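Local coordinates for protein probable AP endonuclease (African swine fever virus, PDB 6KI3) that probably cleaves DNA on the 5' side of abasic sites in viral DNA repair, using three zinc ions, with a proofreading 3'-5' exonuclease activity as well, at residues P217-N225 with Y265-E276; V80-W91 with I114-V124. All coordinates share one frame; numbering follows the deposited sequence.

Contact 1 of 2, residues P217-N225 with Y265-E276. With ZN (zinc ion), chain J; nucleotides of chain C.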
loop_
_atom_site.group_PDB
_atom_site.type_symbol
_atom_site.label_atom_id
_atom_site.label_comp_id
_atom_site.label_asym_id
_atom_site.label_seq_id
_atom_site.Cartn_x
_atom_site.Cartn_y
_atom_site.Cartn_z
ATOM N N PRO A 217 15.336 -0.507 -1.858
ATOM C CA PRO A 217 14.266 0.498 -1.747
ATOM C C PRO A 217 13.560 0.788 -3.060
ATOM O O PRO A 217 12.474 1.381 -3.042
ATOM C CB PRO A 217 15.000 1.739 -1.220
ATOM C CG PRO A 217 16.431 1.523 -1.600
ATOM C CD PRO A 217 16.657 0.047 -1.515
ATOM N N SER A 218 14.136 0.394 -4.197
ATOM C CA SER A 218 13.425 0.527 -5.463
ATOM C C SER A 218 12.180 -0.345 -5.507
ATOM O O SER A 218 11.251 -0.044 -6.267
ATOM C CB SER A 218 14.354 0.174 -6.626
ATOM O OG SER A 218 14.785 -1.173 -6.536
ATOM N N HIS A 219 12.139 -1.411 -4.711
ATOM C CA HIS A 219 11.003 -2.322 -4.635
ATOM C C HIS A 219 10.286 -2.215 -3.293
ATOM O O HIS A 219 9.800 -3.208 -2.749
ATOM C CB HIS A 219 11.449 -3.762 -4.880
ATOM C CG HIS A 219 11.792 -4.055 -6.307
ATOM N ND1 HIS A 219 12.790 -3.389 -6.987
ATOM C CD2 HIS A 219 11.271 -4.947 -7.184
ATOM C CE1 HIS A 219 12.867 -3.856 -8.220
ATOM N NE2 HIS A 219 11.957 -4.802 -8.365
ATOM N N ILE A 220 10.213 -1.006 -2.739
ATOM C CA ILE A 220 9.572 -0.764 -1.451
ATOM C C ILE A 220 8.547 0.349 -1.617
ATOM O O ILE A 220 8.865 1.417 -2.152
ATOM C CB ILE A 220 10.595 -0.399 -0.359
ATOM C CG1 ILE A 220 11.511 -1.588 -0.059
ATOM C CG2 ILE A 220 9.886 0.058 0.905
ATOM C CD1 ILE A 220 12.507 -1.333 1.059
ATOM N N MET A 221 7.319 0.094 -1.165
ATOM C CA MET A 221 6.261 1.092 -1.122
ATOM C C MET A 221 5.697 1.150 0.292
ATOM O O MET A 221 5.947 0.269 1.119
ATOM C CB MET A 221 5.147 0.785 -2.132
ATOM C CG MET A 221 4.316 -0.436 -1.786
ATOM S SD MET A 221 2.891 -0.619 -2.872
ATOM C CE MET A 221 1.878 0.756 -2.334
ATOM N N PHE A 222 4.919 2.195 0.569
ATOM C CA PHE A 222 4.457 2.463 1.924
ATOM C C PHE A 222 2.966 2.759 1.961
ATOM O O PHE A 222 2.424 3.418 1.068
ATOM C CB PHE A 222 5.216 3.639 2.542
ATOM C CG PHE A 222 6.601 3.291 2.985
ATOM C CD1 PHE A 222 7.667 3.398 2.111
ATOM C CD2 PHE A 222 6.837 2.851 4.278
ATOM C CE1 PHE A 222 8.943 3.075 2.517
ATOM C CE2 PHE A 222 8.113 2.527 4.691
ATOM C CZ PHE A 222 9.168 2.639 3.809
ATOM N N HIS A 223 2.317 2.263 3.011
ATOM C CA HIS A 223 0.970 2.666 3.397
ATOM C C HIS A 223 1.102 3.517 4.656
ATOM O O HIS A 223 1.386 2.991 5.737
ATOM C CB HIS A 223 0.074 1.454 3.645
ATOM C CG HIS A 223 -0.304 0.712 2.402
ATOM N ND1 HIS A 223 -0.859 -0.550 2.430
ATOM C CD2 HIS A 223 -0.216 1.054 1.095
ATOM C CE1 HIS A 223 -1.094 -0.953 1.195
ATOM N NE2 HIS A 223 -0.711 0.001 0.366
ATOM N N LEU A 224 0.913 4.828 4.513
ATOM C CA LEU A 224 1.067 5.764 5.628
ATOM C C LEU A 224 -0.255 5.837 6.381
ATOM O O LEU A 224 -1.132 6.642 6.067
ATOM C CB LEU A 224 1.504 7.136 5.128
ATOM C CG LEU A 224 2.855 7.203 4.415
ATOM C CD1 LEU A 224 3.270 8.649 4.185
ATOM C CD2 LEU A 224 3.918 6.452 5.202
ATOM N N ASN A 225 -0.394 4.989 7.397
ATOM C CA ASN A 225 -1.622 4.897 8.175
ATOM C C ASN A 225 -1.304 4.993 9.657
ATOM O O ASN A 225 -0.450 4.256 10.162
ATOM C CB ASN A 225 -2.366 3.585 7.895
ATOM C CG ASN A 225 -2.709 3.405 6.432
ATOM O OD1 ASN A 225 -3.011 4.369 5.729
ATOM N ND2 ASN A 225 -2.668 2.162 5.965
ATOM N N TYR A 265 12.657 8.987 4.661
ATOM C CA TYR A 265 13.096 7.821 3.901
ATOM C C TYR A 265 12.361 7.727 2.570
ATOM O O TYR A 265 12.967 7.404 1.541
ATOM C CB TYR A 265 12.892 6.548 4.724
ATOM C CG TYR A 265 13.092 5.263 3.948
ATOM C CD1 TYR A 265 12.039 4.664 3.267
ATOM C CD2 TYR A 265 14.333 4.642 3.905
ATOM C CE1 TYR A 265 12.220 3.496 2.559
ATOM C CE2 TYR A 265 14.518 3.467 3.200
ATOM C CZ TYR A 265 13.458 2.900 2.529
ATOM O OH TYR A 265 13.632 1.732 1.825
ATOM N N ILE A 266 11.053 7.992 2.574
ATOM C CA ILE A 266 10.280 7.976 1.336
ATOM C C ILE A 266 10.799 9.038 0.375
ATOM O O ILE A 266 10.854 8.826 -0.842
ATOM C CB ILE A 266 8.783 8.166 1.647
ATOM C CG1 ILE A 266 8.227 6.930 2.353
ATOM C CG2 ILE A 266 7.994 8.459 0.379
ATOM C CD1 ILE A 266 6.842 7.129 2.924
ATOM N N THR A 267 11.205 10.192 0.908
ATOM C CA THR A 267 11.750 11.252 0.065
ATOM C C THR A 267 13.088 10.849 -0.541
ATOM O O THR A 267 13.271 10.909 -1.762
ATOM C CB THR A 267 11.893 12.540 0.878
ATOM O OG1 THR A 267 10.595 13.084 1.153
ATOM C CG2 THR A 267 12.715 13.567 0.118
ATOM N N ARG A 268 14.034 10.425 0.299
ATOM C CA ARG A 268 15.379 10.107 -0.164
ATOM C C ARG A 268 15.428 8.894 -1.083
ATOM O O ARG A 268 16.454 8.681 -1.737
ATOM C CB ARG A 268 16.308 9.876 1.032
ATOM N N HIS A 269 14.362 8.098 -1.146
ATOM C CA HIS A 269 14.319 6.938 -2.024
ATOM C C HIS A 269 13.195 7.002 -3.046
ATOM O O HIS A 269 13.009 6.035 -3.797
ATOM C CB HIS A 269 14.196 5.650 -1.199
ATOM C CG HIS A 269 15.437 5.306 -0.436
ATOM N ND1 HIS A 269 16.531 4.713 -1.026
ATOM C CD2 HIS A 269 15.759 5.477 0.868
ATOM C CE1 HIS A 269 17.473 4.529 -0.118
ATOM N NE2 HIS A 269 17.029 4.984 1.040
ATOM N N GLN A 270 12.444 8.104 -3.096
ATOM C CA GLN A 270 11.394 8.314 -4.094
ATOM C C GLN A 270 10.372 7.179 -4.079
ATOM O O GLN A 270 9.849 6.773 -5.118
ATOM C CB GLN A 270 11.991 8.493 -5.492
ATOM C CG GLN A 270 13.138 9.490 -5.543
ATOM C CD GLN A 270 13.170 10.282 -6.835
ATOM O OE1 GLN A 270 13.069 11.509 -6.826
ATOM N NE2 GLN A 270 13.312 9.584 -7.957
ATOM N N CYS A 271 10.083 6.667 -2.887
ATOM C CA CYS A 271 9.158 5.557 -2.743
ATOM C C CYS A 271 7.714 6.024 -2.899
ATOM O O CYS A 271 7.390 7.180 -2.616
ATOM C CB CYS A 271 9.330 4.894 -1.381
ATOM S SG CYS A 271 10.873 3.988 -1.191
ATOM N N PRO A 272 6.830 5.140 -3.361
ATOM C CA PRO A 272 5.399 5.460 -3.344
ATOM C C PRO A 272 4.846 5.377 -1.931
ATOM O O PRO A 272 5.205 4.487 -1.154
ATOM C CB PRO A 272 4.780 4.386 -4.249
ATOM C CG PRO A 272 5.939 3.752 -4.974
ATOM C CD PRO A 272 7.104 3.873 -4.054
ATOM N N ALA A 273 3.966 6.318 -1.599
ATOM C CA ALA A 273 3.332 6.377 -0.288
ATOM C C ALA A 273 1.837 6.574 -0.480
ATOM O O ALA A 273 1.415 7.548 -1.112
ATOM C CB ALA A 273 3.923 7.505 0.563
ATOM N N ILE A 274 1.043 5.656 0.065
ATOM C CA ILE A 274 -0.404 5.651 -0.107
ATOM C C ILE A 274 -1.060 5.786 1.259
ATOM O O ILE A 274 -0.764 5.011 2.175
ATOM C CB ILE A 274 -0.886 4.368 -0.812
ATOM C CG1 ILE A 274 -0.154 4.175 -2.142
ATOM C CG2 ILE A 274 -2.390 4.414 -1.024
ATOM C CD1 ILE A 274 -0.516 5.194 -3.196
ATOM N N LEU A 275 -1.948 6.769 1.392
ATOM C CA LEU A 275 -2.784 6.905 2.578
ATOM C C LEU A 275 -4.088 6.151 2.351
ATOM O O LEU A 275 -4.739 6.325 1.317
ATOM C CB LEU A 275 -3.074 8.376 2.889
ATOM C CG LEU A 275 -1.958 9.266 3.448
ATOM C CD1 LEU A 275 -0.920 9.626 2.390
ATOM C CD2 LEU A 275 -2.549 10.526 4.066
ATOM N N GLU A 276 -4.465 5.315 3.311
ATOM C CA GLU A 276 -5.652 4.470 3.191
ATOM C C GLU A 276 -6.682 4.927 4.222
ATOM O O GLU A 276 -6.722 4.427 5.347
ATOM C CB GLU A 276 -5.284 3.000 3.371
ATOM C CG GLU A 276 -4.117 2.554 2.507
ATOM C CD GLU A 276 -3.775 1.091 2.700
ATOM O OE1 GLU A 276 -4.199 0.261 1.866
ATOM O OE2 GLU A 276 -3.088 0.769 3.693
HETATM ZN ZN ZN J . -2.565 -1.455 3.749
ATOM O "O5'" 3DR C 1 -6.321 -1.662 4.085
ATOM P P 3DR C 1 -5.386 -2.803 4.725
ATOM O OP1 3DR C 1 -5.252 -3.823 3.620
ATOM O OP2 3DR C 1 -4.114 -2.064 5.056
ATOM O OP3 3DR C 1 -6.162 -3.297 5.922
ATOM C "C2'" 3DR C 1 -8.743 0.051 0.820
ATOM C "C5'" 3DR C 1 -7.445 -1.995 3.274
ATOM C "C4'" 3DR C 1 -8.263 -0.729 3.053
ATOM O "O4'" 3DR C 1 -7.378 0.348 2.738
ATOM C "C1'" 3DR C 1 -7.761 0.983 1.517
ATOM C "C3'" 3DR C 1 -9.248 -0.876 1.906
ATOM O "O3'" 3DR C 1 -10.532 -0.420 2.335
#
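Glu-276 and His-223 meet at a zinc ion toward the C-terminal ends of two neighbouring parallel strands, and the carboxylate is worth following outward. CB of Glu-276 lies beside Asn-225 OD1 and the sugar O4' of the abasic-site analogue (3DR1 of chain C). With CG-CD continuing extended (chi2 -180°), CG runs past the Asn-225 amide and CD lies above one face of the His-223 ring, toward its margin. OE2 of Glu-276 then reaches the zinc at 2.3 Å, as does ND1 of His-223; Glu-147, Asp-184 and the phosphate oxygen OP2 of 3DR1 complete the site. The other tip, OE1 of Glu-276, lies 3.3 Å from O4' of 3DR1. Asn-225 holds Glu-276 at both ends: its ND2 donates to OE2 of Glu-276 at 2.7 Å, on the anti side of the carboxylate, while its OD1 accepts from Glu-276 N at 3.0 Å. Gln-48 serves as second shell, bonded to Glu-276 OE1 and His-223 NE2.

Below the metal, the strands pair through bonds such as Ile-274 N to Phe-222 O (2.8 Å). On the face bearing Phe-222 and Ala-273, the Phe-222 ring meets Tyr-265 edge against edge, CE1 to CE1, planes at 73°, while its CD1 lies against Ile-266 CG1. OE2 is gripped by both zinc and amide, which restricts the carboxylate's rotation and fixes the oxygen presented to the metal.

Contact 2 of 2, residues V80-W91 with I114-V124. With ZN (zinc ion), chain K; nucleotides of chain D; nucleotides of chain B; nucleotides of chain C.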
loop_
_atom_site.group_PDB
_atom_site.type_symbol
_atom_site.label_atom_id
_atom_site.label_comp_id
_atom_site.label_asym_id
_atom_site.label_seq_id
_atom_site.Cartn_x
_atom_site.Cartn_y
_atom_site.Cartn_z
ATOM N N VAL A 80 0.267 4.329 -10.172
ATOM C CA VAL A 80 -0.921 3.670 -9.642
ATOM C C VAL A 80 -0.580 2.226 -9.308
ATOM O O VAL A 80 0.076 1.529 -10.093
ATOM C CB VAL A 80 -2.091 3.748 -10.640
ATOM C CG1 VAL A 80 -3.357 3.176 -10.019
ATOM C CG2 VAL A 80 -2.309 5.186 -11.085
ATOM N N VAL A 81 -1.015 1.780 -8.134
ATOM C CA VAL A 81 -0.873 0.393 -7.718
ATOM C C VAL A 81 -2.264 -0.158 -7.446
ATOM O O VAL A 81 -3.161 0.557 -6.990
ATOM C CB VAL A 81 0.043 0.249 -6.479
ATOM C CG1 VAL A 81 -0.581 0.912 -5.255
ATOM C CG2 VAL A 81 0.364 -1.215 -6.204
ATOM N N ALA A 82 -2.451 -1.434 -7.763
ATOM C CA ALA A 82 -3.710 -2.119 -7.515
ATOM C C ALA A 82 -3.585 -2.944 -6.243
ATOM O O ALA A 82 -2.583 -3.637 -6.043
ATOM C CB ALA A 82 -4.090 -3.016 -8.695
ATOM N N HIS A 83 -4.589 -2.854 -5.379
ATOM C CA HIS A 83 -4.650 -3.705 -4.201
ATOM C C HIS A 83 -5.404 -4.976 -4.559
ATOM O O HIS A 83 -6.505 -4.916 -5.117
ATOM C CB HIS A 83 -5.329 -2.987 -3.034
ATOM C CG HIS A 83 -5.112 -3.650 -1.709
ATOM N ND1 HIS A 83 -5.457 -4.963 -1.466
ATOM C CD2 HIS A 83 -4.586 -3.181 -0.552
ATOM C CE1 HIS A 83 -5.151 -5.273 -0.219
ATOM N NE2 HIS A 83 -4.622 -4.210 0.358
ATOM N N GLY A 84 -4.801 -6.123 -4.260
ATOM C CA GLY A 84 -5.448 -7.384 -4.545
ATOM C C GLY A 84 -6.662 -7.613 -3.669
ATOM O O GLY A 84 -6.863 -6.966 -2.640
ATOM N N THR A 85 -7.497 -8.555 -4.098
ATOM C CA THR A 85 -8.652 -8.926 -3.300
ATOM C C THR A 85 -8.204 -9.624 -2.020
ATOM O O THR A 85 -7.065 -10.079 -1.891
ATOM C CB THR A 85 -9.586 -9.846 -4.087
ATOM O OG1 THR A 85 -9.011 -11.157 -4.163
ATOM C CG2 THR A 85 -9.797 -9.313 -5.493
ATOM N N TYR A 86 -9.125 -9.704 -1.061
ATOM C CA TYR A 86 -8.831 -10.403 0.182
ATOM C C TYR A 86 -8.773 -11.914 -0.001
ATOM O O TYR A 86 -8.331 -12.614 0.916
ATOM C CB TYR A 86 -9.871 -10.036 1.242
ATOM C CG TYR A 86 -9.919 -8.555 1.543
ATOM C CD1 TYR A 86 -8.772 -7.777 1.466
ATOM C CD2 TYR A 86 -11.111 -7.932 1.892
ATOM C CE1 TYR A 86 -8.806 -6.424 1.734
ATOM C CE2 TYR A 86 -11.155 -6.578 2.163
ATOM C CZ TYR A 86 -9.998 -5.829 2.082
ATOM O OH TYR A 86 -10.028 -4.479 2.348
ATOM N N LEU A 87 -9.195 -12.425 -1.155
ATOM C CA LEU A 87 -9.145 -13.849 -1.452
ATOM C C LEU A 87 -7.862 -14.259 -2.161
ATOM O O LEU A 87 -7.711 -15.435 -2.507
ATOM C CB LEU A 87 -10.346 -14.259 -2.313
ATOM C CG LEU A 87 -11.691 -13.563 -2.088
ATOM C CD1 LEU A 87 -12.729 -14.092 -3.067
ATOM C CD2 LEU A 87 -12.169 -13.736 -0.661
ATOM N N ASP A 88 -6.940 -13.321 -2.392
ATOM C CA ASP A 88 -5.703 -13.603 -3.120
ATOM C C ASP A 88 -4.660 -14.175 -2.159
ATOM O O ASP A 88 -3.646 -13.555 -1.831
ATOM C CB ASP A 88 -5.195 -12.346 -3.813
ATOM C CG ASP A 88 -6.099 -11.896 -4.944
ATOM O OD1 ASP A 88 -6.844 -12.740 -5.484
ATOM O OD2 ASP A 88 -6.058 -10.699 -5.297
ATOM N N VAL A 89 -4.928 -15.396 -1.708
ATOM C CA VAL A 89 -4.026 -16.109 -0.808
ATOM C C VAL A 89 -3.387 -17.254 -1.588
ATOM O O VAL A 89 -3.949 -18.356 -1.641
ATOM C CB VAL A 89 -4.768 -16.621 0.436
ATOM C CG1 VAL A 89 -3.778 -17.074 1.497
ATOM C CG2 VAL A 89 -5.693 -15.540 0.983
ATOM N N PRO A 90 -2.218 -17.041 -2.203
ATOM C CA PRO A 90 -1.651 -18.078 -3.082
ATOM C C PRO A 90 -1.173 -19.317 -2.346
ATOM O O PRO A 90 -0.949 -20.348 -2.992
ATOM C CB PRO A 90 -0.478 -17.360 -3.770
ATOM C CG PRO A 90 -0.653 -15.898 -3.458
ATOM C CD PRO A 90 -1.378 -15.835 -2.158
ATOM N N TRP A 91 -1.005 -19.253 -1.027
ATOM C CA TRP A 91 -0.522 -20.380 -0.243
ATOM C C TRP A 91 -1.640 -21.118 0.482
ATOM O O TRP A 91 -1.357 -21.964 1.336
ATOM C CB TRP A 91 0.530 -19.908 0.761
ATOM C CG TRP A 91 0.178 -18.614 1.422
ATOM C CD1 TRP A 91 -0.585 -18.444 2.540
ATOM C CD2 TRP A 91 0.573 -17.302 1.003
ATOM N NE1 TRP A 91 -0.688 -17.108 2.844
ATOM C CE2 TRP A 91 0.014 -16.386 1.915
ATOM C CE3 TRP A 91 1.347 -16.815 -0.055
ATOM C CZ2 TRP A 91 0.204 -15.011 1.801
ATOM C CZ3 TRP A 91 1.534 -15.449 -0.166
ATOM C CH2 TRP A 91 0.965 -14.563 0.757
ATOM N N ILE A 114 -0.737 -0.115 -14.613
ATOM C CA ILE A 114 -0.629 -0.119 -13.158
ATOM C C ILE A 114 0.685 -0.783 -12.767
ATOM O O ILE A 114 1.045 -1.839 -13.301
ATOM C CB ILE A 114 -1.839 -0.826 -12.525
ATOM C CG1 ILE A 114 -3.062 0.093 -12.571
ATOM C CG2 ILE A 114 -1.537 -1.247 -11.095
ATOM C CD1 ILE A 114 -4.323 -0.535 -12.030
ATOM N N LYS A 115 1.405 -0.161 -11.833
ATOM C CA LYS A 115 2.778 -0.554 -11.544
ATOM C C LYS A 115 2.888 -1.827 -10.712
ATOM O O LYS A 115 3.919 -2.505 -10.787
ATOM C CB LYS A 115 3.505 0.582 -10.823
ATOM C CG LYS A 115 3.388 1.932 -11.514
ATOM C CD LYS A 115 4.213 1.984 -12.792
ATOM C CE LYS A 115 4.170 3.374 -13.411
ATOM N NZ LYS A 115 5.058 3.495 -14.601
ATOM N N GLY A 116 1.876 -2.171 -9.924
ATOM C CA GLY A 116 2.026 -3.337 -9.075
ATOM C C GLY A 116 0.707 -3.817 -8.514
ATOM O O GLY A 116 -0.348 -3.215 -8.730
ATOM N N LEU A 117 0.790 -4.926 -7.779
ATOM C CA LEU A 117 -0.357 -5.539 -7.122
ATOM C C LEU A 117 0.022 -5.896 -5.694
ATOM O O LEU A 117 1.010 -6.603 -5.470
ATOM C CB LEU A 117 -0.828 -6.791 -7.872
ATOM C CG LEU A 117 -2.127 -7.429 -7.376
ATOM C CD1 LEU A 117 -3.326 -6.560 -7.728
ATOM C CD2 LEU A 117 -2.293 -8.832 -7.942
ATOM N N VAL A 118 -0.761 -5.412 -4.734
ATOM C CA VAL A 118 -0.496 -5.647 -3.320
ATOM C C VAL A 118 -1.205 -6.920 -2.881
ATOM O O VAL A 118 -2.421 -7.061 -3.063
ATOM C CB VAL A 118 -0.944 -4.449 -2.468
ATOM C CG1 VAL A 118 -0.658 -4.711 -0.996
ATOM C CG2 VAL A 118 -0.255 -3.175 -2.933
ATOM N N LEU A 119 -0.448 -7.847 -2.302
ATOM C CA LEU A 119 -0.995 -9.050 -1.695
ATOM C C LEU A 119 -0.637 -9.071 -0.216
ATOM O O LEU A 119 0.428 -8.596 0.189
ATOM C CB LEU A 119 -0.471 -10.321 -2.379
ATOM C CG LEU A 119 -0.806 -10.494 -3.863
ATOM C CD1 LEU A 119 -0.420 -11.884 -4.349
ATOM C CD2 LEU A 119 -2.279 -10.220 -4.119
ATOM N N HIS A 120 -1.540 -9.623 0.590
ATOM C CA HIS A 120 -1.361 -9.662 2.034
ATOM C C HIS A 120 -0.579 -10.903 2.438
ATOM O O HIS A 120 -0.944 -12.024 2.071
ATOM C CB HIS A 120 -2.712 -9.639 2.747
ATOM C CG HIS A 120 -3.360 -8.291 2.759
ATOM N ND1 HIS A 120 -4.568 -8.051 3.375
ATOM C CD2 HIS A 120 -2.964 -7.109 2.232
ATOM C CE1 HIS A 120 -4.890 -6.779 3.226
ATOM N NE2 HIS A 120 -3.932 -6.185 2.536
ATOM N N LEU A 121 0.496 -10.695 3.193
ATOM C CA LEU A 121 1.243 -11.813 3.748
ATOM C C LEU A 121 0.393 -12.554 4.770
ATOM O O LEU A 121 -0.378 -11.949 5.519
ATOM C CB LEU A 121 2.534 -11.322 4.400
ATOM C CG LEU A 121 3.653 -10.861 3.469
ATOM C CD1 LEU A 121 4.775 -10.225 4.269
ATOM C CD2 LEU A 121 4.172 -12.034 2.653
ATOM N N GLY A 122 0.532 -13.876 4.791
ATOM C CA GLY A 122 -0.158 -14.681 5.773
ATOM C C GLY A 122 0.662 -14.878 7.032
ATOM O O GLY A 122 1.860 -14.606 7.077
ATOM N N ALA A 123 -0.012 -15.358 8.074
ATOM C CA ALA A 123 0.660 -15.668 9.328
ATOM C C ALA A 123 1.248 -17.072 9.268
ATOM O O ALA A 123 1.030 -17.885 10.173
ATOM C CB ALA A 123 -0.309 -15.532 10.502
ATOM N N VAL A 124 1.990 -17.362 8.201
ATOM C CA VAL A 124 2.536 -18.694 7.972
ATOM C C VAL A 124 4.050 -18.606 7.825
ATOM O O VAL A 124 4.629 -17.515 7.865
ATOM C CB VAL A 124 1.899 -19.351 6.733
ATOM C CG1 VAL A 124 0.398 -19.510 6.926
ATOM C CG2 VAL A 124 2.196 -18.534 5.485
HETATM ZN ZN ZN K . -3.724 -4.069 2.322
ATOM P P DG D 10 -12.596 -18.728 0.681
ATOM O OP1 DG D 10 -11.880 -19.919 1.189
ATOM O OP2 DG D 10 -13.818 -18.255 1.367
ATOM O "O5'" DG D 10 -11.569 -17.507 0.611
ATOM C "C5'" DG D 10 -10.297 -17.685 0.004
ATOM C "C4'" DG D 10 -9.185 -17.229 0.931
ATOM O "O4'" DG D 10 -9.380 -15.835 1.276
ATOM C "C3'" DG D 10 -9.093 -17.974 2.256
ATOM O "O3'" DG D 10 -7.738 -18.040 2.671
ATOM C "C2'" DG D 10 -9.929 -17.106 3.193
ATOM C "C1'" DG D 10 -9.654 -15.703 2.659
ATOM N N9 DG D 10 -10.781 -14.786 2.812
ATOM C C8 DG D 10 -12.085 -15.008 2.440
ATOM N N7 DG D 10 -12.875 -14.002 2.690
ATOM C C5 DG D 10 -12.043 -13.051 3.266
ATOM C C6 DG D 10 -12.338 -11.752 3.745
ATOM O O6 DG D 10 -13.429 -11.167 3.757
ATOM N N1 DG D 10 -11.204 -11.121 4.251
ATOM C C2 DG D 10 -9.945 -11.675 4.288
ATOM N N2 DG D 10 -8.976 -10.911 4.813
ATOM N N3 DG D 10 -9.656 -12.889 3.840
ATOM C C4 DG D 10 -10.749 -13.517 3.345
ATOM P P DC B 9 -12.624 -1.792 9.174
ATOM O OP1 DC B 9 -11.916 -0.645 9.695
ATOM O OP2 DC B 9 -13.857 -1.595 8.450
ATOM O "O5'" DC B 9 -11.604 -2.575 8.268
ATOM C "C5'" DC B 9 -10.303 -2.807 8.767
ATOM C "C4'" DC B 9 -9.508 -3.687 7.839
ATOM O "O4'" DC B 9 -10.064 -5.005 7.824
ATOM C "C3'" DC B 9 -9.483 -3.258 6.384
ATOM O "O3'" DC B 9 -8.349 -2.432 6.182
ATOM C "C2'" DC B 9 -9.275 -4.569 5.654
ATOM C "C1'" DC B 9 -9.678 -5.653 6.645
ATOM N N1 DC B 9 -10.811 -6.438 6.193
ATOM C C2 DC B 9 -10.604 -7.732 5.728
ATOM O O2 DC B 9 -9.463 -8.191 5.733
ATOM N N3 DC B 9 -11.657 -8.460 5.317
ATOM C C4 DC B 9 -12.877 -7.928 5.329
ATOM N N4 DC B 9 -13.880 -8.670 4.885
ATOM C C5 DC B 9 -13.117 -6.608 5.792
ATOM C C6 DC B 9 -12.065 -5.901 6.203
ATOM O "O5'" 3DR C 1 -6.321 -1.662 4.085
ATOM P P 3DR C 1 -5.386 -2.803 4.725
ATOM O OP1 3DR C 1 -5.252 -3.823 3.620
ATOM O OP2 3DR C 1 -4.114 -2.064 5.056
ATOM O OP3 3DR C 1 -6.162 -3.297 5.922
ATOM C "C2'" 3DR C 1 -8.743 0.051 0.820
ATOM C "C5'" 3DR C 1 -7.445 -1.995 3.274
ATOM C "C4'" 3DR C 1 -8.263 -0.729 3.053
ATOM O "O4'" 3DR C 1 -7.378 0.348 2.738
ATOM C "C1'" 3DR C 1 -7.761 0.983 1.517
ATOM C "C3'" 3DR C 1 -9.248 -0.876 1.906
ATOM O "O3'" 3DR C 1 -10.532 -0.420 2.335
#
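His-83 and His-120 converge on one zinc ion, their NE2 atoms bound to it at 2.2 Å and 2.1 Å respectively. The ring planes are 83° apart, NE2 of His-120 lying near the plane of the His-83 ring at its edge, though the pair as a whole is oblique; the 3.0 Å between His-83 NE2 and His-120 NE2 reflects the shared metal. OP1 of the abasic-site analogue (3DR1 of chain C) is a third ligand, 2.0 Å from the zinc, and Glu-147 completes the set.

The next shell fixes the His-83 ring. His-83 places CG opposite its own backbone N (chi1 -165°), and ND1 donates to Gly-84 O at 2.7 Å, in the ring plane and on a lone pair of the carbonyl. That bond sets the rotation of the imidazole and leaves NE2 for the metal, while Val-118 CG1 lies over one ring face.

Farther out, the parallel strands are joined by Ala-82 N to Gly-116 O, Val-118 N to Ala-82 O and Gly-84 N to Val-118 O. Ala-82 CB packs against Leu-117 CD1 and Ile-114 CG2. Past the end of strand 79-83, the loop folds back on strand 116-120: Asp-88 CB rests on Leu-119 CD2 at 3.6 Å, and the edge of Trp-91, through CZ2, meets His-120 O. The turn from Thr-85 to Asp-88 carries Tyr-86 and Leu-87 to the DNA: one face of the Tyr-86 ring lies over the base of DC9 of chain B, and Leu-87 CD2 approaches C8 of DG10 of chain D at 3.4 Å.

Strand 79-83, helix 96-112 and strand 116-120 form a beta-alpha-beta unit, with metal ligands at the C-terminal strand ends, the classic location of a TIM-barrel active site, here that of an endonuclease IV-like enzyme.

Contacts 1 and 2 lie in one curled barrel sheet, their centres about 17 Å apart, and supply ligands to two different zinc ions. Glu-147, from strand 143-147, belongs to both metal sites, and the phosphate of 3DR1 joins them too, giving OP2 to the zinc of contact 1 and OP1 to that of contact 2. Direct packing connects the contacts: Met-221 CE lies 3.8 Å from Val-81 CG1, Met-221 SD touches Val-118 CG2, and Glu-276 OE1 comes 4.2 Å from His-83 CD2. The barrel interior thus brings strands distant in sequence together beneath one DNA phosphate, while the loop at 84-91 adds contacts with the bound duplex.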